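Local coordinates for protein cellulase (Clostridium cellulovorans, PDB 6UI3) that probably hydrolyses internal beta-1,4 links of cellulose and related plant polysaccharides with broad specificity, as the family 5 glycoside hydrolase (GH5_4) domain of a larger enzyme, at residues Q112-D116 / E117-A121; Q152-E156 / E157-G161; L318-R321 / K322-T325. One frame throughout, in Å; residues are numbered along the deposited sequence.

Contact 1: Q112-D116 / E117-A121; sequences QGQFD and EAHKA
A His-carboxylate hydrogen bond between His-119 and Asp-116 closes the turn that leads into helix 120-137. The turn ends the loop after the third strand, 101-105, of the TIM barrel. His-119 ND1 donates a hydrogen bond to Asp-116 OD1 at 2.7 Å, with an N-H...O angle of 166°. The oxygen lies in the plane of the imidazole and offers its syn lone pair, the one facing OD2. Asp-116 is buried, and its chi1 of 50° puts CG between its own backbone N and carbonyl carbon. From there OD1 also accepts a weak bond from the backbone N of His-119 at 3.1 Å. The same N-H bonds to Asp-116 O at 3.2 Å, from well above the carbonyl plane. Two atoms of Asp-116 thus share the backbone N-H of His-119, neither in ideal geometry, while OD1 also holds the ring by the short, straight bond. The carboxylate has a second histidine partner, His-155. Gln-114 covers one face of the His-119 imidazole. Its amide stacks there, the two planes 25° apart, with Gln-114 NE2 3.6 Å from His-119 CD2. Gln-114 CB makes an off-centre CH-pi contact, 4.3 Å from the centroid of the His-119 ring. At the start of the helix, Lys-120 has a salt-bridge partner on helix 163-182, Glu-171. It also forms a second salt bridge with Glu-117, where Lys-120 NZ meets the syn lone pair of Glu-117 OE2 at 3.3 Å.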
loop_
_atom_site.group_PDB
_atom_site.type_symbol
_atom_site.label_atom_id
_atom_site.label_comp_id
_atom_site.label_asym_id
_atom_site.label_seq_id
_atom_site.Cartn_x
_atom_site.Cartn_y
_atom_site.Cartn_z
ATOM N N GLN A 112 -6.861 12.364 -5.725
ATOM C CA GLN A 112 -7.257 11.299 -4.810
ATOM C C GLN A 112 -8.536 11.629 -4.063
ATOM O O GLN A 112 -9.270 10.715 -3.657
ATOM C CB GLN A 112 -6.133 11.063 -3.796
ATOM C CG GLN A 112 -6.396 9.912 -2.819
ATOM C CD GLN A 112 -5.263 9.756 -1.813
ATOM O OE1 GLN A 112 -4.458 8.840 -1.914
ATOM N NE2 GLN A 112 -5.177 10.667 -0.859
ATOM N N GLY A 113 -8.789 12.917 -3.806
ATOM C CA GLY A 113 -9.975 13.347 -3.085
ATOM C C GLY A 113 -11.123 13.833 -3.942
ATOM O O GLY A 113 -12.022 14.517 -3.450
ATOM N N GLN A 114 -11.097 13.486 -5.227
ATOM C CA GLN A 114 -12.057 13.992 -6.205
ATOM C C GLN A 114 -12.798 12.862 -6.914
ATOM O O GLN A 114 -13.226 13.009 -8.062
ATOM C CB GLN A 114 -11.376 14.939 -7.187
ATOM C CG GLN A 114 -10.757 16.152 -6.475
ATOM C CD GLN A 114 -10.128 17.114 -7.442
ATOM O OE1 GLN A 114 -9.306 16.734 -8.265
ATOM N NE2 GLN A 114 -10.537 18.371 -7.364
ATOM N N PHE A 115 -13.026 11.751 -6.207
ATOM C CA PHE A 115 -13.746 10.598 -6.763
ATOM C C PHE A 115 -15.248 10.818 -6.651
ATOM O O PHE A 115 -15.943 10.251 -5.806
ATOM C CB PHE A 115 -13.264 9.299 -6.117
ATOM C CG PHE A 115 -11.992 8.783 -6.751
ATOM C CD1 PHE A 115 -10.769 9.395 -6.499
ATOM C CD2 PHE A 115 -12.026 7.728 -7.660
ATOM C CE1 PHE A 115 -9.609 8.976 -7.142
ATOM C CE2 PHE A 115 -10.875 7.299 -8.295
ATOM C CZ PHE A 115 -9.668 7.903 -8.035
ATOM N N ASP A 116 -15.750 11.661 -7.553
ATOM C CA ASP A 116 -17.158 12.023 -7.642
ATOM C C ASP A 116 -17.488 12.315 -9.104
ATOM O O ASP A 116 -16.604 12.494 -9.937
ATOM C CB ASP A 116 -17.499 13.193 -6.700
ATOM C CG ASP A 116 -16.540 14.368 -6.848
ATOM O OD1 ASP A 116 -16.425 14.875 -7.972
ATOM O OD2 ASP A 116 -15.883 14.759 -5.849
ATOM N N GLU A 117 -18.782 12.369 -9.417
ATOM C CA GLU A 117 -19.166 12.588 -10.812
ATOM C C GLU A 117 -18.698 13.939 -11.334
ATOM O O GLU A 117 -18.365 14.065 -12.517
ATOM C CB GLU A 117 -20.675 12.461 -10.990
ATOM C CG GLU A 117 -21.159 11.022 -11.058
ATOM C CD GLU A 117 -20.690 10.301 -12.310
ATOM O OE1 GLU A 117 -20.557 10.957 -13.365
ATOM O OE2 GLU A 117 -20.470 9.076 -12.246
ATOM N N ALA A 118 -18.687 14.963 -10.479
ATOM C CA ALA A 118 -18.259 16.289 -10.907
ATOM C C ALA A 118 -16.832 16.297 -11.446
ATOM O O ALA A 118 -16.506 17.114 -12.310
ATOM C CB ALA A 118 -18.392 17.274 -9.744
ATOM N N HIS A 119 -15.964 15.411 -10.967
ATOM C CA HIS A 119 -14.567 15.390 -11.390
ATOM C C HIS A 119 -14.177 14.129 -12.152
ATOM O O HIS A 119 -13.003 13.973 -12.495
ATOM C CB HIS A 119 -13.620 15.580 -10.197
ATOM C CG HIS A 119 -13.863 16.851 -9.449
ATOM N ND1 HIS A 119 -14.801 16.952 -8.448
ATOM C CD2 HIS A 119 -13.305 18.079 -9.569
ATOM C CE1 HIS A 119 -14.824 18.193 -7.989
ATOM N NE2 HIS A 119 -13.915 18.891 -8.644
ATOM N N LYS A 120 -15.134 13.243 -12.452
ATOM C CA LYS A 120 -14.794 11.924 -12.983
ATOM C C LYS A 120 -13.938 12.006 -14.245
ATOM O O LYS A 120 -12.915 11.323 -14.354
ATOM C CB LYS A 120 -16.060 11.114 -13.252
ATOM C CG LYS A 120 -15.773 9.756 -13.906
ATOM C CD LYS A 120 -16.992 8.874 -14.016
ATOM C CE LYS A 120 -17.921 9.361 -15.095
ATOM N NZ LYS A 120 -19.149 8.512 -15.184
ATOM N N ALA A 121 -14.375 12.774 -15.241
ATOM C CA ALA A 121 -13.617 12.830 -16.489
ATOM C C ALA A 121 -12.204 13.338 -16.235
ATOM O O ALA A 121 -11.229 12.803 -16.778
ATOM C CB ALA A 121 -14.340 13.703 -17.518
#

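Contact 2: Q152-E156 / E157-G161; sequences QPRHE and EDWVG. Unlike the reference sequence in segment 152-156: Gln-152 (reference Glu).
Arg-154 and Glu-157 form the salt bridge of this tight loop turn. Arg-154 NH2 reaches Glu-157 OE2 at 2.9 Å in a nearly straight bond of 170°. The oxygen lies in the guanidinium plane, and it is met on its syn side. The other carboxylate oxygen, Glu-157 OE1, accepts a hydrogen bond from Trp-159 NE1 at 2.9 Å, in the ring plane but from above the carboxylate plane. Glu-157 therefore links the arginine and the tryptophan, and a bend at chi2 (-64°) turns its carboxylate back between the two. Arg-154 NH1 also bonds to the backbone O of Gln-152, which further limits rotation of the guanidinium.

Flat groups add a second set of contacts. Trp-159 CZ2 sits over the centre of one guanidinium face, the planes tilted 34° apart; it is 3.5 Å from Arg-154 CZ. Arg-154 CD makes a CH-pi contact over the five-membered ring of Trp-159, 4.2 Å from its centroid. At the far edge of the indole, Gln-152 NE2 comes within 3.3 Å of Trp-159 CH2. Gln-152 OE1 is hydrogen-bonded to His-222.

Backbone bonds complete the turn. Asp-158 N donates to His-155 O at 2.9 Å. Asp-158 OD1 accepts from Val-160 N and, at 2.9 Å, from Gly-161 N. This is an Asx turn within a wider Asx motif. The whole belongs to the loop after the fourth barrel strand, 145-148, where family 5 enzymes carry an Asn-Glu-Pro sequence; Gln-152 stands where the reference sequence has the glutamate of that motif, probably the general acid/base position of the family.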
loop_
_atom_site.group_PDB
_atom_site.type_symbol
_atom_site.label_atom_id
_atom_site.label_comp_id
_atom_site.label_asym_id
_atom_site.label_seq_id
_atom_site.Cartn_x
_atom_site.Cartn_y
_atom_site.Cartn_z
ATOM N N GLN A 152 -5.901 6.000 -1.518
ATOM C CA GLN A 152 -7.130 6.037 -0.712
ATOM C C GLN A 152 -8.156 6.923 -1.406
ATOM O O GLN A 152 -8.473 8.034 -0.953
ATOM C CB GLN A 152 -6.840 6.451 0.731
ATOM C CG GLN A 152 -6.171 5.290 1.481
ATOM C CD GLN A 152 -5.739 5.552 2.895
ATOM O OE1 GLN A 152 -5.403 4.615 3.623
ATOM N NE2 GLN A 152 -5.727 6.791 3.299
ATOM N N PRO A 153 -8.684 6.451 -2.535
ATOM C CA PRO A 153 -9.578 7.280 -3.354
ATOM C C PRO A 153 -10.872 7.601 -2.628
ATOM O O PRO A 153 -11.503 6.717 -2.039
ATOM C CB PRO A 153 -9.858 6.395 -4.578
ATOM C CG PRO A 153 -9.670 4.980 -4.061
ATOM C CD PRO A 153 -8.529 5.091 -3.082
ATOM N N ARG A 154 -11.298 8.855 -2.718
ATOM C CA ARG A 154 -12.469 9.275 -1.966
ATOM C C ARG A 154 -12.982 10.598 -2.510
ATOM O O ARG A 154 -12.357 11.237 -3.360
ATOM C CB ARG A 154 -12.137 9.393 -0.469
ATOM C CG ARG A 154 -11.075 10.420 -0.159
ATOM C CD ARG A 154 -10.734 10.351 1.303
ATOM N NE ARG A 154 -9.761 11.295 1.807
ATOM C CZ ARG A 154 -8.451 11.095 1.796
ATOM N NH1 ARG A 154 -7.933 10.023 1.226
ATOM N NH2 ARG A 154 -7.657 11.987 2.366
ATOM N N HIS A 155 -14.127 11.017 -1.983
ATOM C CA HIS A 155 -14.643 12.367 -2.160
ATOM C C HIS A 155 -14.293 13.157 -0.907
ATOM O O HIS A 155 -14.798 12.856 0.180
ATOM C CB HIS A 155 -16.155 12.324 -2.356
ATOM C CG HIS A 155 -16.825 13.661 -2.264
ATOM N ND1 HIS A 155 -16.836 14.566 -3.304
ATOM C CD2 HIS A 155 -17.504 14.247 -1.251
ATOM C CE1 HIS A 155 -17.500 15.648 -2.939
ATOM N NE2 HIS A 155 -17.916 15.480 -1.696
ATOM N N GLU A 156 -13.431 14.166 -1.057
ATOM C CA GLU A 156 -13.086 15.108 0.025
ATOM C C GLU A 156 -12.628 14.297 1.237
ATOM O O GLU A 156 -11.701 13.486 1.103
ATOM C CB GLU A 156 -14.217 16.102 0.266
ATOM C CG GLU A 156 -14.502 16.951 -0.943
ATOM C CD GLU A 156 -15.550 18.016 -0.689
ATOM O OE1 GLU A 156 -16.171 18.009 0.395
ATOM O OE2 GLU A 156 -15.755 18.855 -1.586
ATOM N N GLU A 157 -13.196 14.517 2.422
ATOM C CA GLU A 157 -12.907 13.731 3.619
ATOM C C GLU A 157 -14.128 12.925 4.061
ATOM O O GLU A 157 -14.386 12.738 5.255
ATOM C CB GLU A 157 -12.374 14.627 4.736
ATOM C CG GLU A 157 -11.016 15.232 4.428
ATOM C CD GLU A 157 -9.930 14.171 4.295
ATOM O OE1 GLU A 157 -9.943 13.176 5.052
ATOM O OE2 GLU A 157 -9.056 14.328 3.434
ATOM N N ASP A 158 -14.888 12.428 3.087
ATOM C CA ASP A 158 -16.035 11.555 3.338
ATOM C C ASP A 158 -15.525 10.118 3.327
ATOM O O ASP A 158 -15.294 9.528 2.267
ATOM C CB ASP A 158 -17.129 11.780 2.298
ATOM C CG ASP A 158 -18.329 10.882 2.509
ATOM O OD1 ASP A 158 -18.290 10.036 3.425
ATOM O OD2 ASP A 158 -19.327 11.031 1.774
ATOM N N TRP A 159 -15.297 9.566 4.511
ATOM C CA TRP A 159 -14.790 8.203 4.646
ATOM C C TRP A 159 -15.901 7.168 4.704
ATOM O O TRP A 159 -15.606 5.967 4.780
ATOM C CB TRP A 159 -13.828 8.124 5.843
ATOM C CG TRP A 159 -12.548 8.880 5.551
ATOM C CD1 TRP A 159 -12.382 10.240 5.539
ATOM C CD2 TRP A 159 -11.270 8.318 5.208
ATOM N NE1 TRP A 159 -11.082 10.551 5.201
ATOM C CE2 TRP A 159 -10.381 9.392 5.003
ATOM C CE3 TRP A 159 -10.792 7.011 5.053
ATOM C CZ2 TRP A 159 -9.048 9.199 4.640
ATOM C CZ3 TRP A 159 -9.463 6.828 4.707
ATOM C CH2 TRP A 159 -8.611 7.914 4.515
ATOM N N VAL A 160 -17.154 7.599 4.604
ATOM C CA VAL A 160 -18.298 6.697 4.476
ATOM C C VAL A 160 -18.588 6.400 3.012
ATOM O O VAL A 160 -18.694 5.242 2.604
ATOM C CB VAL A 160 -19.530 7.295 5.186
ATOM C CG1 VAL A 160 -20.750 6.411 4.970
ATOM C CG2 VAL A 160 -19.263 7.475 6.677
ATOM N N GLY A 161 -18.701 7.443 2.200
ATOM C CA GLY A 161 -18.913 7.274 0.781
ATOM C C GLY A 161 -20.375 7.091 0.414
ATOM O O GLY A 161 -21.269 7.070 1.257
#

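Contact 3: L318-R321 / K322-T325; sequences LLNR and KNLT
Asn-320 and Thr-325 pair across a tight turn that contains a G1 beta bulge. Leu-324 and Thr-325 both face Asn-320, and Leu-324 takes left-handed backbone angles. The turn lies in the loop between the last barrel strand, 301-305, and helix 329-339. The firm backbone bond runs from Asn-320 N to Thr-325 O, at 2.8 Å and 160°. In the other direction Asn-320 O receives three N-H groups, all weakly: Leu-324 N at 2.8 Å, Thr-325 N at 3.4 Å and Asn-323 N at 3.5 Å. The side chain of Asn-320 serves the turn as well. With CG anti to its own N (chi1 179°), Asn-320 OD1 is placed to accept from Lys-322 N at 2.9 Å. Arg-321 N is taken by Asn-307, while the guanidinium leaves the turn to bond with Thr-32 and Gly-30. Leu-319 N is bonded to the carboxylate of Asp-305. Leu-319 and Leu-324 both rest on Thr-54 of helix 49-58. Asn-323 OD1 comes 3.4 Å from Asn-320 CG and accepts a hydrogen bond from Thr-325 OG1 at 2.7 Å.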
loop_
_atom_site.group_PDB
_atom_site.type_symbol
_atom_site.label_atom_id
_atom_site.label_comp_id
_atom_site.label_asym_id
_atom_site.label_seq_id
_atom_site.Cartn_x
_atom_site.Cartn_y
_atom_site.Cartn_z
ATOM N N LEU A 318 8.799 1.503 13.159
ATOM C CA LEU A 318 9.466 0.247 13.483
ATOM C C LEU A 318 10.961 0.314 13.232
ATOM O O LEU A 318 11.755 -0.074 14.103
ATOM C CB LEU A 318 8.900 -0.936 12.685
ATOM C CG LEU A 318 7.482 -1.389 13.007
ATOM C CD1 LEU A 318 7.137 -2.597 12.158
ATOM C CD2 LEU A 318 7.333 -1.722 14.491
ATOM N N LEU A 319 11.365 0.776 12.052
ATOM C CA LEU A 319 12.766 0.995 11.716
ATOM C C LEU A 319 13.126 2.441 12.036
ATOM O O LEU A 319 12.562 3.373 11.455
ATOM C CB LEU A 319 12.994 0.724 10.230
ATOM C CG LEU A 319 14.379 1.090 9.723
ATOM C CD1 LEU A 319 15.432 0.157 10.347
ATOM C CD2 LEU A 319 14.435 1.043 8.213
ATOM N N ASN A 320 14.042 2.640 12.978
ATOM C CA ASN A 320 14.556 3.979 13.239
ATOM C C ASN A 320 15.532 4.301 12.111
ATOM O O ASN A 320 16.625 3.729 12.048
ATOM C CB ASN A 320 15.221 4.037 14.610
ATOM C CG ASN A 320 15.797 5.398 14.905
ATOM O OD1 ASN A 320 16.276 6.086 14.001
ATOM N ND2 ASN A 320 15.746 5.807 16.167
ATOM N N ARG A 321 15.151 5.210 11.216
ATOM C CA ARG A 321 15.956 5.458 10.028
ATOM C C ARG A 321 17.215 6.263 10.305
ATOM O O ARG A 321 18.084 6.322 9.437
ATOM C CB ARG A 321 15.125 6.159 8.948
ATOM C CG ARG A 321 13.943 5.328 8.461
ATOM C CD ARG A 321 13.191 6.010 7.325
ATOM N NE ARG A 321 11.807 5.581 7.264
ATOM C CZ ARG A 321 10.883 6.183 6.523
ATOM N NH1 ARG A 321 11.219 7.187 5.732
ATOM N NH2 ARG A 321 9.623 5.784 6.583
ATOM N N LYS A 322 17.327 6.894 11.473
ATOM C CA LYS A 322 18.532 7.649 11.794
ATOM C C LYS A 322 19.719 6.725 12.029
ATOM O O LYS A 322 20.843 7.057 11.653
ATOM C CB LYS A 322 18.295 8.541 13.013
ATOM C CG LYS A 322 19.467 9.489 13.298
ATOM C CD LYS A 322 19.156 10.485 14.410
ATOM C CE LYS A 322 18.540 11.772 13.869
ATOM N NZ LYS A 322 18.002 12.628 14.970
ATOM N N ASN A 323 19.500 5.565 12.647
ATOM C CA ASN A 323 20.610 4.674 12.980
ATOM C C ASN A 323 20.352 3.227 12.588
ATOM O O ASN A 323 21.173 2.351 12.912
ATOM C CB ASN A 323 21.006 4.803 14.454
ATOM C CG ASN A 323 19.917 4.391 15.382
ATOM O OD1 ASN A 323 18.888 3.893 14.959
ATOM N ND2 ASN A 323 20.148 4.561 16.678
ATOM N N LEU A 324 19.263 2.962 11.869
ATOM C CA LEU A 324 18.978 1.654 11.274
ATOM C C LEU A 324 18.785 0.567 12.327
ATOM O O LEU A 324 19.292 -0.545 12.201
ATOM C CB LEU A 324 20.034 1.226 10.257
ATOM C CG LEU A 324 20.412 2.219 9.176
ATOM C CD1 LEU A 324 21.434 1.631 8.221
ATOM C CD2 LEU A 324 19.189 2.573 8.455
ATOM N N THR A 325 18.012 0.886 13.345
ATOM C CA THR A 325 17.747 -0.025 14.443
ATOM C C THR A 325 16.254 -0.279 14.558
ATOM O O THR A 325 15.430 0.444 14.008
ATOM C CB THR A 325 18.260 0.562 15.767
ATOM O OG1 THR A 325 17.590 1.801 16.039
ATOM C CG2 THR A 325 19.769 0.796 15.702
#

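Contacts 1 and 2 are neighbours in the loops after the third and fourth barrel strands, centres about 11 Å apart. Two hydrogen bonds probably join them: Asp-116 OD2 to His-155 ND1 at 2.7 Å, and Gly-113 O to Glu-156 N at 2.8 Å. Gln-112 OE1 accepts from Gln-152 N, so contact 1 reaches the probable acid/base position. Contact 3 follows the eighth strand. All three loops thus lie at the C-terminal end of the barrel, where TIM-barrel enzymes carry their active site. Contact 3 is about 38 Å from contact 1 between centres, on the opposite side of the chain's centre, and about 33 Å from contact 2. Nearest atoms are about 17 Å and 15 Å away.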